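Local coordinates for teichoic acid biosynthesis protein F (PDB 3L7I) that belongs to the teichoic acid biosynthesis proteins and carries a region of the GT-B class, built on two parallel-sheet domains, at residues L505-N517 with V701-L713. Sequence-based numbering, arbitrary orientation.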
loop_
_atom_site.group_PDB
_atom_site.type_symbol
_atom_site.label_atom_id
_atom_site.label_comp_id
_atom_site.label_asym_id
_atom_site.label_seq_id
_atom_site.Cartn_x
_atom_site.Cartn_y
_atom_site.Cartn_z
ATOM N N LEU A 505 -31.586 -33.974 -14.866
ATOM C CA LEU A 505 -33.009 -34.084 -15.186
ATOM C C LEU A 505 -33.157 -34.615 -16.605
ATOM O O LEU A 505 -32.958 -33.872 -17.575
ATOM C CB LEU A 505 -33.685 -32.727 -15.097
ATOM C CG LEU A 505 -33.455 -31.889 -13.852
ATOM C CD1 LEU A 505 -34.199 -30.578 -13.967
ATOM C CD2 LEU A 505 -33.933 -32.675 -12.669
ATOM N N GLU A 506 -33.480 -35.898 -16.738
ATOM C CA GLU A 506 -33.656 -36.498 -18.053
ATOM C C GLU A 506 -35.008 -36.126 -18.571
ATOM O O GLU A 506 -35.963 -36.842 -18.341
ATOM C CB GLU A 506 -33.614 -38.005 -17.948
ATOM C CG GLU A 506 -32.369 -38.631 -18.499
ATOM C CD GLU A 506 -32.617 -40.053 -18.961
ATOM O OE1 GLU A 506 -33.800 -40.433 -19.173
ATOM O OE2 GLU A 506 -31.623 -40.789 -19.100
ATOM N N ILE A 507 -35.112 -35.012 -19.272
ATOM C CA ILE A 507 -36.434 -34.541 -19.656
ATOM C C ILE A 507 -36.504 -34.088 -21.098
ATOM O O ILE A 507 -37.591 -33.926 -21.629
ATOM C CB ILE A 507 -36.894 -33.387 -18.761
ATOM C CG1 ILE A 507 -35.850 -32.256 -18.779
ATOM C CG2 ILE A 507 -37.167 -33.883 -17.345
ATOM C CD1 ILE A 507 -36.310 -31.004 -18.054
ATOM N N GLY A 508 -35.340 -33.887 -21.723
ATOM C CA GLY A 508 -35.265 -33.467 -23.114
ATOM C C GLY A 508 -35.018 -31.978 -23.189
ATOM O O GLY A 508 -35.162 -31.268 -22.200
ATOM N N TYR A 509 -34.634 -31.496 -24.362
ATOM C CA TYR A 509 -34.268 -30.088 -24.525
ATOM C C TYR A 509 -35.474 -29.173 -24.713
ATOM O O TYR A 509 -36.352 -29.425 -25.545
ATOM C CB TYR A 509 -33.283 -29.923 -25.679
ATOM C CG TYR A 509 -31.907 -30.382 -25.326
ATOM C CD1 TYR A 509 -31.279 -29.878 -24.202
ATOM C CD2 TYR A 509 -31.228 -31.313 -26.102
ATOM C CE1 TYR A 509 -30.021 -30.277 -23.844
ATOM C CE2 TYR A 509 -29.950 -31.724 -25.751
ATOM C CZ TYR A 509 -29.353 -31.198 -24.610
ATOM O OH TYR A 509 -28.089 -31.564 -24.193
ATOM N N PRO A 510 -35.532 -28.106 -23.914
ATOM C CA PRO A 510 -36.623 -27.154 -24.109
ATOM C C PRO A 510 -36.654 -26.657 -25.551
ATOM O O PRO A 510 -37.734 -26.414 -26.100
ATOM C CB PRO A 510 -36.253 -26.025 -23.141
ATOM C CG PRO A 510 -35.592 -26.742 -22.022
ATOM C CD PRO A 510 -34.773 -27.836 -22.685
ATOM N N ARG A 511 -35.471 -26.522 -26.153
ATOM C CA ARG A 511 -35.322 -25.984 -27.501
ATOM C C ARG A 511 -35.919 -26.942 -28.504
ATOM O O ARG A 511 -36.172 -26.571 -29.656
ATOM C CB ARG A 511 -33.849 -25.829 -27.832
ATOM C CG ARG A 511 -33.093 -27.104 -27.591
ATOM C CD ARG A 511 -32.198 -27.468 -28.735
ATOM N NE ARG A 511 -30.812 -27.208 -28.385
ATOM C CZ ARG A 511 -29.790 -27.991 -28.741
ATOM N NH1 ARG A 511 -28.548 -27.673 -28.363
ATOM N NH2 ARG A 511 -30.011 -29.091 -29.466
ATOM N N ASN A 512 -36.116 -28.184 -28.064
ATOM C CA ASN A 512 -36.657 -29.236 -28.913
ATOM C C ASN A 512 -38.181 -29.315 -28.841
ATOM O O ASN A 512 -38.805 -29.951 -29.689
ATOM C CB ASN A 512 -36.030 -30.594 -28.569
ATOM C CG ASN A 512 -34.618 -30.767 -29.144
ATOM O OD1 ASN A 512 -34.178 -29.995 -29.990
ATOM N ND2 ASN A 512 -33.905 -31.800 -28.671
ATOM N N ASP A 513 -38.767 -28.645 -27.848
ATOM C CA ASP A 513 -40.215 -28.655 -27.620
ATOM C C ASP A 513 -40.992 -28.503 -28.930
ATOM O O ASP A 513 -41.832 -29.353 -29.273
ATOM C CB ASP A 513 -40.632 -27.546 -26.637
ATOM C CG ASP A 513 -40.426 -27.930 -25.152
ATOM O OD1 ASP A 513 -40.075 -29.102 -24.861
ATOM O OD2 ASP A 513 -40.629 -27.043 -24.275
ATOM N N VAL A 514 -40.705 -27.425 -29.662
ATOM C CA VAL A 514 -41.375 -27.137 -30.938
ATOM C C VAL A 514 -41.347 -28.308 -31.940
ATOM O O VAL A 514 -42.258 -28.440 -32.754
ATOM C CB VAL A 514 -40.784 -25.870 -31.636
ATOM C CG1 VAL A 514 -41.567 -24.621 -31.299
ATOM C CG2 VAL A 514 -39.334 -25.712 -31.277
ATOM N N LEU A 515 -40.294 -29.130 -31.912
ATOM C CA LEU A 515 -40.198 -30.244 -32.851
ATOM C C LEU A 515 -41.278 -31.270 -32.519
ATOM O O LEU A 515 -41.799 -31.977 -33.385
ATOM C CB LEU A 515 -38.806 -30.867 -32.826
ATOM C CG LEU A 515 -37.646 -29.909 -33.120
ATOM C CD1 LEU A 515 -36.342 -30.653 -33.052
ATOM C CD2 LEU A 515 -37.782 -29.225 -34.475
ATOM N N VAL A 516 -41.638 -31.324 -31.247
ATOM C CA VAL A 516 -42.668 -32.249 -30.802
ATOM C C VAL A 516 -44.087 -31.658 -30.913
ATOM O O VAL A 516 -45.007 -32.321 -31.415
ATOM C CB VAL A 516 -42.391 -32.705 -29.372
ATOM C CG1 VAL A 516 -43.635 -33.309 -28.765
ATOM C CG2 VAL A 516 -41.236 -33.691 -29.352
ATOM N N ASN A 517 -44.250 -30.410 -30.468
ATOM C CA ASN A 517 -45.565 -29.763 -30.408
ATOM C C ASN A 517 -46.072 -29.041 -31.666
ATOM O O ASN A 517 -47.245 -28.664 -31.715
ATOM C CB ASN A 517 -45.587 -28.733 -29.287
ATOM C CG ASN A 517 -45.123 -29.287 -27.984
ATOM O OD1 ASN A 517 -45.438 -30.425 -27.634
ATOM N ND2 ASN A 517 -44.365 -28.482 -27.240
ATOM N N VAL A 701 -37.183 -39.444 -25.392
ATOM C CA VAL A 701 -37.445 -38.761 -24.136
ATOM C C VAL A 701 -38.271 -37.494 -24.285
ATOM O O VAL A 701 -39.029 -37.175 -23.383
ATOM C CB VAL A 701 -36.144 -38.445 -23.381
ATOM C CG1 VAL A 701 -36.414 -37.549 -22.172
ATOM C CG2 VAL A 701 -35.445 -39.739 -22.968
ATOM N N ASP A 702 -38.145 -36.788 -25.411
ATOM C CA ASP A 702 -38.773 -35.463 -25.586
ATOM C C ASP A 702 -40.334 -35.426 -25.517
ATOM O O ASP A 702 -41.043 -35.867 -26.418
ATOM C CB ASP A 702 -38.187 -34.730 -26.819
ATOM C CG ASP A 702 -36.864 -33.959 -26.497
ATOM O OD1 ASP A 702 -36.875 -33.118 -25.566
ATOM O OD2 ASP A 702 -35.818 -34.171 -27.174
ATOM N N ASN A 703 -40.825 -34.896 -24.395
ATOM C CA ASN A 703 -42.238 -34.739 -24.057
ATOM C C ASN A 703 -42.891 -33.637 -24.847
ATOM O O ASN A 703 -44.110 -33.563 -24.942
ATOM C CB ASN A 703 -42.333 -34.295 -22.597
ATOM C CG ASN A 703 -42.952 -35.338 -21.702
ATOM O OD1 ASN A 703 -43.185 -36.469 -22.121
ATOM N ND2 ASN A 703 -43.231 -34.963 -20.452
ATOM N N GLY A 704 -42.061 -32.745 -25.370
ATOM C CA GLY A 704 -42.516 -31.430 -25.767
ATOM C C GLY A 704 -42.757 -30.611 -24.512
ATOM O O GLY A 704 -43.178 -29.468 -24.577
ATOM N N LYS A 705 -42.476 -31.196 -23.354
ATOM C CA LYS A 705 -42.807 -30.550 -22.093
ATOM C C LYS A 705 -41.581 -30.029 -21.305
ATOM O O LYS A 705 -41.660 -29.758 -20.120
ATOM C CB LYS A 705 -43.666 -31.494 -21.239
ATOM C CG LYS A 705 -45.135 -31.607 -21.717
ATOM C CD LYS A 705 -45.862 -32.882 -21.200
ATOM C CE LYS A 705 -47.325 -32.959 -21.678
ATOM N NZ LYS A 705 -47.845 -34.359 -21.979
ATOM N N ALA A 706 -40.453 -29.862 -21.974
ATOM C CA ALA A 706 -39.224 -29.522 -21.266
ATOM C C ALA A 706 -39.254 -28.126 -20.616
ATOM O O ALA A 706 -38.938 -27.975 -19.437
ATOM C CB ALA A 706 -38.020 -29.669 -22.198
ATOM N N SER A 707 -39.625 -27.108 -21.382
ATOM C CA SER A 707 -39.646 -25.753 -20.854
ATOM C C SER A 707 -40.620 -25.660 -19.682
ATOM O O SER A 707 -40.378 -24.939 -18.710
ATOM C CB SER A 707 -40.020 -24.760 -21.939
ATOM O OG SER A 707 -39.412 -25.145 -23.162
ATOM N N GLN A 708 -41.719 -26.399 -19.775
ATOM C CA GLN A 708 -42.654 -26.495 -18.673
ATOM C C GLN A 708 -41.990 -27.059 -17.418
ATOM O O GLN A 708 -42.081 -26.466 -16.346
ATOM C CB GLN A 708 -43.813 -27.375 -19.076
ATOM C CG GLN A 708 -44.723 -27.721 -17.946
ATOM C CD GLN A 708 -46.052 -28.216 -18.457
ATOM O OE1 GLN A 708 -46.819 -28.853 -17.730
ATOM N NE2 GLN A 708 -46.333 -27.929 -19.726
ATOM N N TYR A 709 -41.314 -28.198 -17.552
ATOM C CA TYR A 709 -40.588 -28.782 -16.425
ATOM C C TYR A 709 -39.622 -27.790 -15.755
ATOM O O TYR A 709 -39.687 -27.598 -14.533
ATOM C CB TYR A 709 -39.845 -30.067 -16.807
ATOM C CG TYR A 709 -39.471 -30.884 -15.592
ATOM C CD1 TYR A 709 -40.341 -31.833 -15.071
ATOM C CD2 TYR A 709 -38.258 -30.683 -14.946
ATOM C CE1 TYR A 709 -40.006 -32.575 -13.955
ATOM C CE2 TYR A 709 -37.915 -31.422 -13.819
ATOM C CZ TYR A 709 -38.790 -32.366 -13.323
ATOM O OH TYR A 709 -38.444 -33.091 -12.191
ATOM N N ILE A 710 -38.735 -27.160 -16.532
ATOM C CA ILE A 710 -37.855 -26.155 -15.948
ATOM C C ILE A 710 -38.629 -24.962 -15.370
ATOM O O ILE A 710 -38.452 -24.616 -14.205
ATOM C CB ILE A 710 -36.758 -25.673 -16.911
ATOM C CG1 ILE A 710 -35.881 -26.850 -17.314
ATOM C CG2 ILE A 710 -35.897 -24.618 -16.230
ATOM C CD1 ILE A 710 -35.260 -27.548 -16.116
ATOM N N GLY A 711 -39.491 -24.338 -16.166
ATOM C CA GLY A 711 -40.250 -23.204 -15.674
ATOM C C GLY A 711 -41.000 -23.486 -14.371
ATOM O O GLY A 711 -41.051 -22.638 -13.477
ATOM N N ASP A 712 -41.603 -24.667 -14.259
ATOM C CA ASP A 712 -42.345 -25.009 -13.047
ATOM C C ASP A 712 -41.371 -25.326 -11.920
ATOM O O ASP A 712 -41.677 -25.099 -10.745
ATOM C CB ASP A 712 -43.295 -26.199 -13.273
ATOM C CG ASP A 712 -44.487 -25.856 -14.178
ATOM O OD1 ASP A 712 -44.687 -24.657 -14.490
ATOM O OD2 ASP A 712 -45.220 -26.795 -14.580
ATOM N N LEU A 713 -40.196 -25.859 -12.265
ATOM C CA LEU A 713 -39.205 -26.180 -11.235
ATOM C C LEU A 713 -38.764 -24.899 -10.561
ATOM O O LEU A 713 -38.655 -24.850 -9.339
ATOM C CB LEU A 713 -37.985 -26.908 -11.801
ATOM C CG LEU A 713 -36.918 -27.202 -10.749
ATOM C CD1 LEU A 713 -37.348 -28.352 -9.887
ATOM C CD2 LEU A 713 -35.612 -27.517 -11.405
#
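Asp-513 and Gly-704 bring the two backbones closest, CA to CA 4.1 Å, while Pro-510 and Gly-508 run past Ala-706 and Asp-702. The carboxylate of Asp-513 meets the first turn of helix 706-721: OD1 accepts from Ala-706 N (3.0 Å) and OD2 from Ser-707 N (3.1 Å), each through its syn lone pair. A third bond, from Ser-707 OG, reaches OD2 from above the carboxylate plane. Amide hydrogens at the start of a helix would probably stabilise the negative charge. Asn-517 ND2 adds a nearly straight bond to Gly-704 O (3.1 Å, 176°), in the carbonyl plane. In this GT-B-type arrangement of two parallel sheets, the C-terminal helix returns to edge strand 504-506, packing Tyr-709 and Ile-710 on Leu-505, and Ile-710 also on Ile-372 of helix 367-379. Ala-706 CB sits 3.4 Å from Pro-510 N. In Ile-507, chi1 55° sets CG2 anti to the carbonyl carbon, whence it makes a CH-pi contact over one face of the Tyr-709 ring, 4.2 Å from the centroid and 11° off the normal, with CD1 against Tyr-709 CD2. Leu-505 CD1 approaches the same ring at its edge, 3.8 Å from Tyr-709 CE2.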